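Local coordinates for protein carboxypeptidase 1 (Deinococcus radiodurans str. R1, PDB 5GIV) that probably acts as a zinc-dependent metallocarboxypeptidase that releases amino acids one after another from peptide C-termini, with broad specificity but sparing proline, at residues L186-I191 and V343-I348; R203-E208 and P325-G330; G288-G293 and W470-L475. All blocks are in the same frame, centred on the assembly; numbering follows the deposited sequence.

Contact 1. Residues L186-I191 and V343-I348; sequences LADAVI and VSRSLI
A surface salt bridge between D188 and R345, with a small aliphatic patch beside it, joins the last turns of helix 169-193 to the loop between helices 333-339 and 357-372. It is structural packing within the largely helical M32 carboxypeptidase fold, away from the metal site. The backbone is extended at V343 and S344; the valine side chain points toward the helix and the serine's away from it, so that S344 meets I191 CD1 through its CA. V190 meets V343 at about a right angle, its CG1 lying 3.7 Å from V343 CB. Both valines also touch Y497 of helix 487-501 and L355 further along the loop, and within the loop S344 N donates a hydrogen bond to D353 OD2. I191 fills the middle of the contact. Its CG1 packs against V343 CG1 at 4.1 Å, and an extended chi2 of 167° carries CD1 onward to R345, where it lies 3.5 Å from CG. From there the methyl covers one face of the guanidinium, 3.7 Å above the plane and shifted toward its rim. The R345 chain, extended from CG to NE, carries the guanidinium alongside the helix to D188. NH2 donates to D188 OD1 at 3.1 Å in a nearly straight bond (171°), yet it meets the carboxylate from well above that group's plane, the two planes being 65° apart. R345 NH2 also donates to a water at 3.0 Å, which in turn donates to the backbone O of D188.

Contact 2. Residues R203-E208 and P325-G330; sequences RGFAQE and PEQLAG
Q327 lays the aliphatic part of its side chain across one face of the F205 ring, in a CH-pi contact that puts CG 4.0 Å from the ring centroid. Q327 CB sits 3.5 Å from F205 CZ at the rim. The bend at chi2 (92°) then swings the amide away from the phenyl group and onto the backbone of the neighbouring glycine. There Q327 NE2 donates to G204 O at 2.6 Å, a short and nearly straight bond in which the donor lies in the carbonyl plane and the acceptor in the plane of the amide. L328 extends the apolar cover, CD2 standing 3.9 Å from F205 CE2, and it also packs on F317, W320 and R321 of helix 310-323. E326 to A329 form a type I beta turn in the link between helices 310-323 and 333-339, and the turn rests on the segment leading into helix 207-221, with A206 at the N-cap position. R203, extended from CG to NE, donates hydrogen bonds from NH1 to two carbonyls: to A329 O at 3.0 Å, in the carbonyl plane on a lone pair, and to Q327 O at 2.9 Å, from above the carbonyl plane. A water bridges R203 NH2 to A329 O, so this oxygen receives both the arginine and the water.

Contact 3. Residues G288-G293 and W470-L475; sequences GGVSAG and WTPGEL
S291 OG is held by the backbone N of V294, which it caps, and by a weak hydrogen bond with D164 OD2, while the CB of the same serine packs 3.9 Å from P472 CG. Next to it V290 provides most of this segment's share of the contact. Its CG2, anti to the backbone N, points at the opposite backbone: it comes within 3.2 Å of W470 O and lies 3.8 Å from P472 CD, crossing the proline ring at a slant. The other methyl, CG1, is placed between the backbone N and the carbonyl carbon (chi1 73°), and from there it reaches L475 CD2 at 3.9 Å. Two helix N-termini thus meet here, with S291 the N-cap of helix 292-306 and T471 that of helix 472-480. The first helix carries E296, which with H266 and H270 of the HExxH motif ligates the zinc ion; the S291 side chain is about 8 Å from that of E296 and about 12 Å from the metal. The second helix starts with a capping box. E474 N donates to T471 OG1 at 3.2 Å, and T471 N returns a bond to E474 OE1, striking the carboxylate from above its plane. E165 touches both T471 and P472, and V290 N is bound by the hydroxyl of Y273 on the HExxH helix, 257-275.

Along the chain the segments come in the order 186-191, 203-208, 288-293, 325-330, 343-348 and 470-475, so contact 2 falls wholly within the span bracketed by contact 1, while contact 3 interleaves with both. None touches another. Contacts 1 and 2 have centres 27 Å apart; contact 1 pairs helix 169-193 with the loop after helix 333-339, contact 2 the segment leading into the next helix, 207-221, with the loop before 333-339. Contact 3 lies deeper, 31 Å from contact 1 and 41 Å from contact 2 between centres, across the chain's centre from contact 2. It includes the start of helix 292-306, which carries the zinc ligand E296; the other two lie away from the metal site.

Contact 1. Residues L186-I191 and V343-I348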
loop_
_atom_site.group_PDB
_atom_site.type_symbol
_atom_site.label_atom_id
_atom_site.label_comp_id
_atom_site.label_asym_id
_atom_site.label_seq_id
_atom_site.Cartn_x
_atom_site.Cartn_y
_atom_site.Cartn_z
ATOM N N LEU A 186 -13.343 -35.569 -25.256
ATOM C CA LEU A 186 -14.253 -34.440 -25.417
ATOM C C LEU A 186 -13.516 -33.222 -25.974
ATOM O O LEU A 186 -14.047 -32.498 -26.824
ATOM C CB LEU A 186 -14.913 -34.110 -24.077
ATOM C CG LEU A 186 -15.867 -32.915 -24.054
ATOM C CD1 LEU A 186 -17.021 -33.163 -25.014
ATOM C CD2 LEU A 186 -16.385 -32.659 -22.656
ATOM N N ALA A 187 -12.286 -32.985 -25.511
ATOM C CA ALA A 187 -11.511 -31.867 -26.035
ATOM C C ALA A 187 -11.119 -32.113 -27.485
ATOM O O ALA A 187 -11.217 -31.212 -28.327
ATOM C CB ALA A 187 -10.273 -31.622 -25.167
ATOM N N ASP A 188 -10.643 -33.324 -27.794
ATOM C CA ASP A 188 -10.290 -33.631 -29.173
ATOM C C ASP A 188 -11.491 -33.464 -30.088
ATOM O O ASP A 188 -11.366 -32.945 -31.203
ATOM C CB ASP A 188 -9.712 -35.044 -29.272
ATOM C CG ASP A 188 -8.292 -35.143 -28.711
ATOM O OD1 ASP A 188 -7.656 -34.099 -28.449
ATOM O OD2 ASP A 188 -7.802 -36.273 -28.537
ATOM N N ALA A 189 -12.673 -33.889 -29.633
ATOM C CA ALA A 189 -13.864 -33.722 -30.460
ATOM C C ALA A 189 -14.202 -32.253 -30.635
ATOM O O ALA A 189 -14.582 -31.828 -31.733
ATOM C CB ALA A 189 -15.054 -34.466 -29.857
ATOM N N VAL A 190 -14.056 -31.457 -29.573
ATOM C CA VAL A 190 -14.332 -30.029 -29.695
ATOM C C VAL A 190 -13.342 -29.381 -30.651
ATOM O O VAL A 190 -13.725 -28.599 -31.529
ATOM C CB VAL A 190 -14.322 -29.350 -28.315
ATOM C CG1 VAL A 190 -14.356 -27.853 -28.483
ATOM C CG2 VAL A 190 -15.521 -29.805 -27.493
ATOM N N ILE A 191 -12.063 -29.728 -30.533
ATOM C CA ILE A 191 -11.061 -29.138 -31.411
ATOM C C ILE A 191 -11.303 -29.542 -32.854
ATOM O O ILE A 191 -11.094 -28.741 -33.773
ATOM C CB ILE A 191 -9.655 -29.544 -30.939
ATOM C CG1 ILE A 191 -9.339 -28.862 -29.597
ATOM C CG2 ILE A 191 -8.617 -29.257 -32.026
ATOM C CD1 ILE A 191 -8.127 -29.421 -28.893
ATOM N N VAL A 343 -11.892 -23.687 -27.286
ATOM C CA VAL A 343 -11.006 -24.728 -26.772
ATOM C C VAL A 343 -9.872 -24.930 -27.766
ATOM O O VAL A 343 -10.078 -24.826 -28.977
ATOM C CB VAL A 343 -11.756 -26.064 -26.555
ATOM C CG1 VAL A 343 -10.771 -27.174 -26.191
ATOM C CG2 VAL A 343 -12.839 -25.925 -25.500
ATOM N N SER A 344 -8.670 -25.203 -27.260
ATOM C CA SER A 344 -7.561 -25.588 -28.128
ATOM C C SER A 344 -6.392 -26.046 -27.270
ATOM O O SER A 344 -6.227 -25.596 -26.135
ATOM C CB SER A 344 -7.119 -24.437 -29.037
ATOM O OG SER A 344 -6.505 -23.418 -28.279
ATOM N N ARG A 345 -5.571 -26.923 -27.839
ATOM C CA ARG A 345 -4.324 -27.308 -27.194
ATOM C C ARG A 345 -3.372 -26.127 -27.243
ATOM O O ARG A 345 -3.026 -25.650 -28.326
ATOM C CB ARG A 345 -3.705 -28.507 -27.898
ATOM C CG ARG A 345 -4.686 -29.606 -28.173
ATOM C CD ARG A 345 -4.087 -30.655 -29.086
ATOM N NE ARG A 345 -5.127 -31.594 -29.488
ATOM C CZ ARG A 345 -5.606 -31.697 -30.723
ATOM N NH1 ARG A 345 -5.114 -30.945 -31.704
ATOM N NH2 ARG A 345 -6.572 -32.572 -30.975
ATOM N N SER A 346 -2.955 -25.648 -26.079
ATOM C CA SER A 346 -2.128 -24.455 -25.988
ATOM C C SER A 346 -0.988 -24.730 -25.017
ATOM O O SER A 346 -0.898 -25.810 -24.424
ATOM C CB SER A 346 -2.952 -23.230 -25.563
ATOM O OG SER A 346 -3.647 -23.461 -24.342
ATOM N N LEU A 347 -0.097 -23.750 -24.881
ATOM C CA LEU A 347 1.130 -23.902 -24.107
ATOM C C LEU A 347 1.045 -23.352 -22.682
ATOM O O LEU A 347 1.668 -23.913 -21.777
ATOM C CB LEU A 347 2.278 -23.188 -24.825
ATOM C CG LEU A 347 2.703 -23.712 -26.190
ATOM C CD1 LEU A 347 3.748 -22.770 -26.790
ATOM C CD2 LEU A 347 3.244 -25.148 -26.085
ATOM N N ILE A 348 0.293 -22.279 -22.457
ATOM C CA ILE A 348 0.315 -21.566 -21.186
ATOM C C ILE A 348 -0.801 -22.102 -20.306
ATOM O O ILE A 348 -1.982 -22.020 -20.668
ATOM C CB ILE A 348 0.161 -20.051 -21.389
ATOM C CG1 ILE A 348 1.200 -19.524 -22.389
ATOM C CG2 ILE A 348 0.208 -19.332 -20.041
ATOM C CD1 ILE A 348 2.620 -19.842 -22.016
HETATM O O HOH W 1 -8.948 -33.179 -32.635
#

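Contact 2. Residues R203-E208 and P325-G330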
loop_
_atom_site.group_PDB
_atom_site.type_symbol
_atom_site.label_atom_id
_atom_site.label_comp_id
_atom_site.label_asym_id
_atom_site.label_seq_id
_atom_site.Cartn_x
_atom_site.Cartn_y
_atom_site.Cartn_z
ATOM N N ARG A 203 -10.970 -6.207 -31.865
ATOM C CA ARG A 203 -11.229 -4.912 -32.482
ATOM C C ARG A 203 -10.741 -3.738 -31.642
ATOM O O ARG A 203 -10.828 -2.594 -32.106
ATOM C CB ARG A 203 -12.728 -4.760 -32.773
ATOM C CG ARG A 203 -13.232 -5.686 -33.850
ATOM C CD ARG A 203 -14.749 -5.662 -34.026
ATOM N NE ARG A 203 -15.110 -6.214 -35.330
ATOM C CZ ARG A 203 -16.357 -6.384 -35.769
ATOM N NH1 ARG A 203 -17.391 -6.062 -35.005
ATOM N NH2 ARG A 203 -16.574 -6.879 -36.986
ATOM N N GLY A 204 -10.223 -3.990 -30.441
ATOM C CA GLY A 204 -9.729 -2.922 -29.591
ATOM C C GLY A 204 -10.716 -2.506 -28.521
ATOM O O GLY A 204 -11.738 -1.890 -28.830
ATOM N N PHE A 205 -10.426 -2.843 -27.263
ATOM C CA PHE A 205 -11.299 -2.551 -26.132
ATOM C C PHE A 205 -10.526 -1.705 -25.128
ATOM O O PHE A 205 -9.566 -2.188 -24.514
ATOM C CB PHE A 205 -11.798 -3.850 -25.500
ATOM C CG PHE A 205 -12.764 -4.623 -26.371
ATOM C CD1 PHE A 205 -12.361 -5.136 -27.600
ATOM C CD2 PHE A 205 -14.056 -4.872 -25.943
ATOM C CE1 PHE A 205 -13.243 -5.850 -28.398
ATOM C CE2 PHE A 205 -14.944 -5.594 -26.738
ATOM C CZ PHE A 205 -14.533 -6.084 -27.963
ATOM N N ALA A 206 -10.939 -0.448 -24.956
ATOM C CA ALA A 206 -10.192 0.475 -24.110
ATOM C C ALA A 206 -10.057 -0.066 -22.690
ATOM O O ALA A 206 -11.032 -0.523 -22.082
ATOM C CB ALA A 206 -10.875 1.837 -24.091
ATOM N N GLN A 207 -8.842 0.047 -22.143
ATOM C CA GLN A 207 -8.535 -0.535 -20.840
ATOM C C GLN A 207 -9.469 -0.015 -19.750
ATOM O O GLN A 207 -9.936 -0.787 -18.904
ATOM C CB GLN A 207 -7.083 -0.234 -20.474
ATOM C CG GLN A 207 -6.799 -0.276 -18.983
ATOM C CD GLN A 207 -5.317 -0.173 -18.659
ATOM O OE1 GLN A 207 -4.481 -0.862 -19.251
ATOM N NE2 GLN A 207 -4.980 0.707 -17.715
ATOM N N GLU A 208 -9.751 1.290 -19.748
ATOM C CA GLU A 208 -10.567 1.867 -18.682
ATOM C C GLU A 208 -11.988 1.306 -18.695
ATOM O O GLU A 208 -12.570 1.041 -17.636
ATOM C CB GLU A 208 -10.585 3.392 -18.806
ATOM C CG GLU A 208 -11.253 4.086 -17.637
ATOM C CD GLU A 208 -11.238 5.605 -17.748
ATOM O OE1 GLU A 208 -10.725 6.133 -18.763
ATOM O OE2 GLU A 208 -11.746 6.271 -16.811
ATOM N N PRO A 325 -19.803 -0.461 -28.359
ATOM C CA PRO A 325 -20.801 -0.598 -29.435
ATOM C C PRO A 325 -20.225 -0.933 -30.800
ATOM O O PRO A 325 -20.732 -1.835 -31.479
ATOM C CB PRO A 325 -21.497 0.769 -29.444
ATOM C CG PRO A 325 -20.498 1.711 -28.861
ATOM C CD PRO A 325 -19.753 0.908 -27.813
ATOM N N GLU A 326 -19.207 -0.201 -31.249
ATOM C CA GLU A 326 -18.648 -0.521 -32.555
ATOM C C GLU A 326 -17.999 -1.901 -32.545
ATOM O O GLU A 326 -18.073 -2.632 -33.541
ATOM C CB GLU A 326 -17.657 0.553 -33.004
ATOM C CG GLU A 326 -17.056 0.267 -34.376
ATOM C CD GLU A 326 -16.086 1.341 -34.845
ATOM O OE1 GLU A 326 -14.936 0.998 -35.195
ATOM O OE2 GLU A 326 -16.468 2.534 -34.863
ATOM N N GLN A 327 -17.364 -2.282 -31.429
ATOM C CA GLN A 327 -16.689 -3.575 -31.377
ATOM C C GLN A 327 -17.683 -4.725 -31.485
ATOM O O GLN A 327 -17.381 -5.757 -32.095
ATOM C CB GLN A 327 -15.852 -3.709 -30.100
ATOM C CG GLN A 327 -14.697 -2.699 -29.966
ATOM C CD GLN A 327 -15.066 -1.419 -29.221
ATOM O OE1 GLN A 327 -16.208 -0.968 -29.248
ATOM N NE2 GLN A 327 -14.090 -0.833 -28.552
ATOM N N LEU A 328 -18.878 -4.570 -30.921
ATOM C CA LEU A 328 -19.867 -5.640 -30.974
ATOM C C LEU A 328 -20.858 -5.479 -32.117
ATOM O O LEU A 328 -21.814 -6.254 -32.201
ATOM C CB LEU A 328 -20.622 -5.740 -29.649
ATOM C CG LEU A 328 -19.898 -6.518 -28.557
ATOM C CD1 LEU A 328 -19.638 -7.933 -29.037
ATOM C CD2 LEU A 328 -18.595 -5.833 -28.186
ATOM N N ALA A 329 -20.642 -4.515 -33.011
ATOM C CA ALA A 329 -21.514 -4.364 -34.169
ATOM C C ALA A 329 -21.481 -5.620 -35.027
ATOM O O ALA A 329 -20.410 -6.117 -35.384
ATOM C CB ALA A 329 -21.091 -3.149 -34.996
ATOM N N GLY A 330 -22.661 -6.139 -35.352
ATOM C CA GLY A 330 -22.749 -7.362 -36.124
ATOM C C GLY A 330 -22.486 -8.621 -35.339
ATOM O O GLY A 330 -22.296 -9.687 -35.941
HETATM O O HOH W 2 -19.406 -8.230 -37.037
HETATM O O HOH W 3 -13.228 0.947 -26.262
#

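Contact 3. Residues G288-G293 and W470-L475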
loop_
_atom_site.group_PDB
_atom_site.type_symbol
_atom_site.label_atom_id
_atom_site.label_comp_id
_atom_site.label_asym_id
_atom_site.label_seq_id
_atom_site.Cartn_x
_atom_site.Cartn_y
_atom_site.Cartn_z
ATOM N N GLY A 288 -10.035 -17.915 7.693
ATOM C CA GLY A 288 -9.477 -17.943 6.354
ATOM C C GLY A 288 -9.976 -19.179 5.636
ATOM O O GLY A 288 -10.657 -20.031 6.220
ATOM N N GLY A 289 -9.639 -19.253 4.350
ATOM C CA GLY A 289 -10.006 -20.412 3.552
ATOM C C GLY A 289 -9.372 -21.694 4.060
ATOM O O GLY A 289 -8.309 -21.689 4.684
ATOM N N VAL A 290 -10.024 -22.814 3.750
ATOM C CA VAL A 290 -9.675 -24.096 4.361
ATOM C C VAL A 290 -8.617 -24.878 3.574
ATOM O O VAL A 290 -7.866 -25.656 4.172
ATOM C CB VAL A 290 -10.951 -24.945 4.558
ATOM C CG1 VAL A 290 -11.456 -25.486 3.224
ATOM C CG2 VAL A 290 -10.702 -26.080 5.534
ATOM N N SER A 291 -8.522 -24.689 2.256
ATOM C CA SER A 291 -7.581 -25.470 1.454
ATOM C C SER A 291 -7.437 -24.838 0.072
ATOM O O SER A 291 -8.246 -24.005 -0.343
ATOM C CB SER A 291 -8.035 -26.920 1.304
ATOM O OG SER A 291 -9.217 -26.984 0.526
ATOM N N ALA A 292 -6.397 -25.260 -0.645
ATOM C CA ALA A 292 -6.193 -24.739 -1.990
ATOM C C ALA A 292 -7.329 -25.152 -2.910
ATOM O O ALA A 292 -7.823 -24.341 -3.702
ATOM C CB ALA A 292 -4.852 -25.218 -2.552
ATOM N N GLY A 293 -7.752 -26.414 -2.825
ATOM C CA GLY A 293 -8.801 -26.892 -3.712
ATOM C C GLY A 293 -10.130 -26.207 -3.466
ATOM O O GLY A 293 -10.823 -25.815 -4.408
ATOM N N TRP A 470 -14.336 -26.514 9.691
ATOM C CA TRP A 470 -14.381 -27.910 9.281
ATOM C C TRP A 470 -13.156 -28.255 8.447
ATOM O O TRP A 470 -12.597 -27.394 7.766
ATOM C CB TRP A 470 -15.653 -28.210 8.480
ATOM C CG TRP A 470 -16.922 -27.816 9.199
ATOM C CD1 TRP A 470 -17.750 -26.774 8.899
ATOM C CD2 TRP A 470 -17.504 -28.481 10.326
ATOM N NE1 TRP A 470 -18.811 -26.746 9.773
ATOM C CE2 TRP A 470 -18.684 -27.784 10.658
ATOM C CE3 TRP A 470 -17.140 -29.601 11.087
ATOM C CZ2 TRP A 470 -19.504 -28.166 11.724
ATOM C CZ3 TRP A 470 -17.951 -29.979 12.148
ATOM C CH2 TRP A 470 -19.121 -29.263 12.453
ATOM N N THR A 471 -12.732 -29.519 8.506
ATOM C CA THR A 471 -11.703 -29.982 7.590
ATOM C C THR A 471 -12.242 -29.951 6.165
ATOM O O THR A 471 -13.455 -29.968 5.946
ATOM C CB THR A 471 -11.243 -31.405 7.921
ATOM O OG1 THR A 471 -12.284 -32.349 7.618
ATOM C CG2 THR A 471 -10.886 -31.521 9.384
ATOM N N PRO A 472 -11.355 -29.916 5.171
ATOM C CA PRO A 472 -11.840 -29.921 3.778
ATOM C C PRO A 472 -12.843 -31.028 3.502
ATOM O O PRO A 472 -13.918 -30.770 2.942
ATOM C CB PRO A 472 -10.546 -30.069 2.970
ATOM C CG PRO A 472 -9.486 -29.446 3.850
ATOM C CD PRO A 472 -9.888 -29.796 5.261
ATOM N N GLY A 473 -12.537 -32.260 3.916
ATOM C CA GLY A 473 -13.462 -33.354 3.674
ATOM C C GLY A 473 -14.796 -33.145 4.365
ATOM O O GLY A 473 -15.850 -33.433 3.799
ATOM N N GLU A 474 -14.769 -32.659 5.608
ATOM C CA GLU A 474 -16.015 -32.398 6.319
ATOM C C GLU A 474 -16.827 -31.297 5.648
ATOM O O GLU A 474 -18.051 -31.410 5.527
ATOM C CB GLU A 474 -15.717 -32.024 7.766
ATOM C CG GLU A 474 -15.150 -33.149 8.592
ATOM C CD GLU A 474 -14.548 -32.652 9.889
ATOM O OE1 GLU A 474 -14.360 -31.424 10.039
ATOM O OE2 GLU A 474 -14.262 -33.494 10.761
ATOM N N LEU A 475 -16.167 -30.210 5.226
ATOM C CA LEU A 475 -16.885 -29.115 4.585
ATOM C C LEU A 475 -17.536 -29.578 3.290
ATOM O O LEU A 475 -18.714 -29.308 3.044
ATOM C CB LEU A 475 -15.943 -27.935 4.341
ATOM C CG LEU A 475 -16.507 -26.640 3.743
ATOM C CD1 LEU A 475 -17.397 -25.887 4.728
ATOM C CD2 LEU A 475 -15.368 -25.739 3.259
#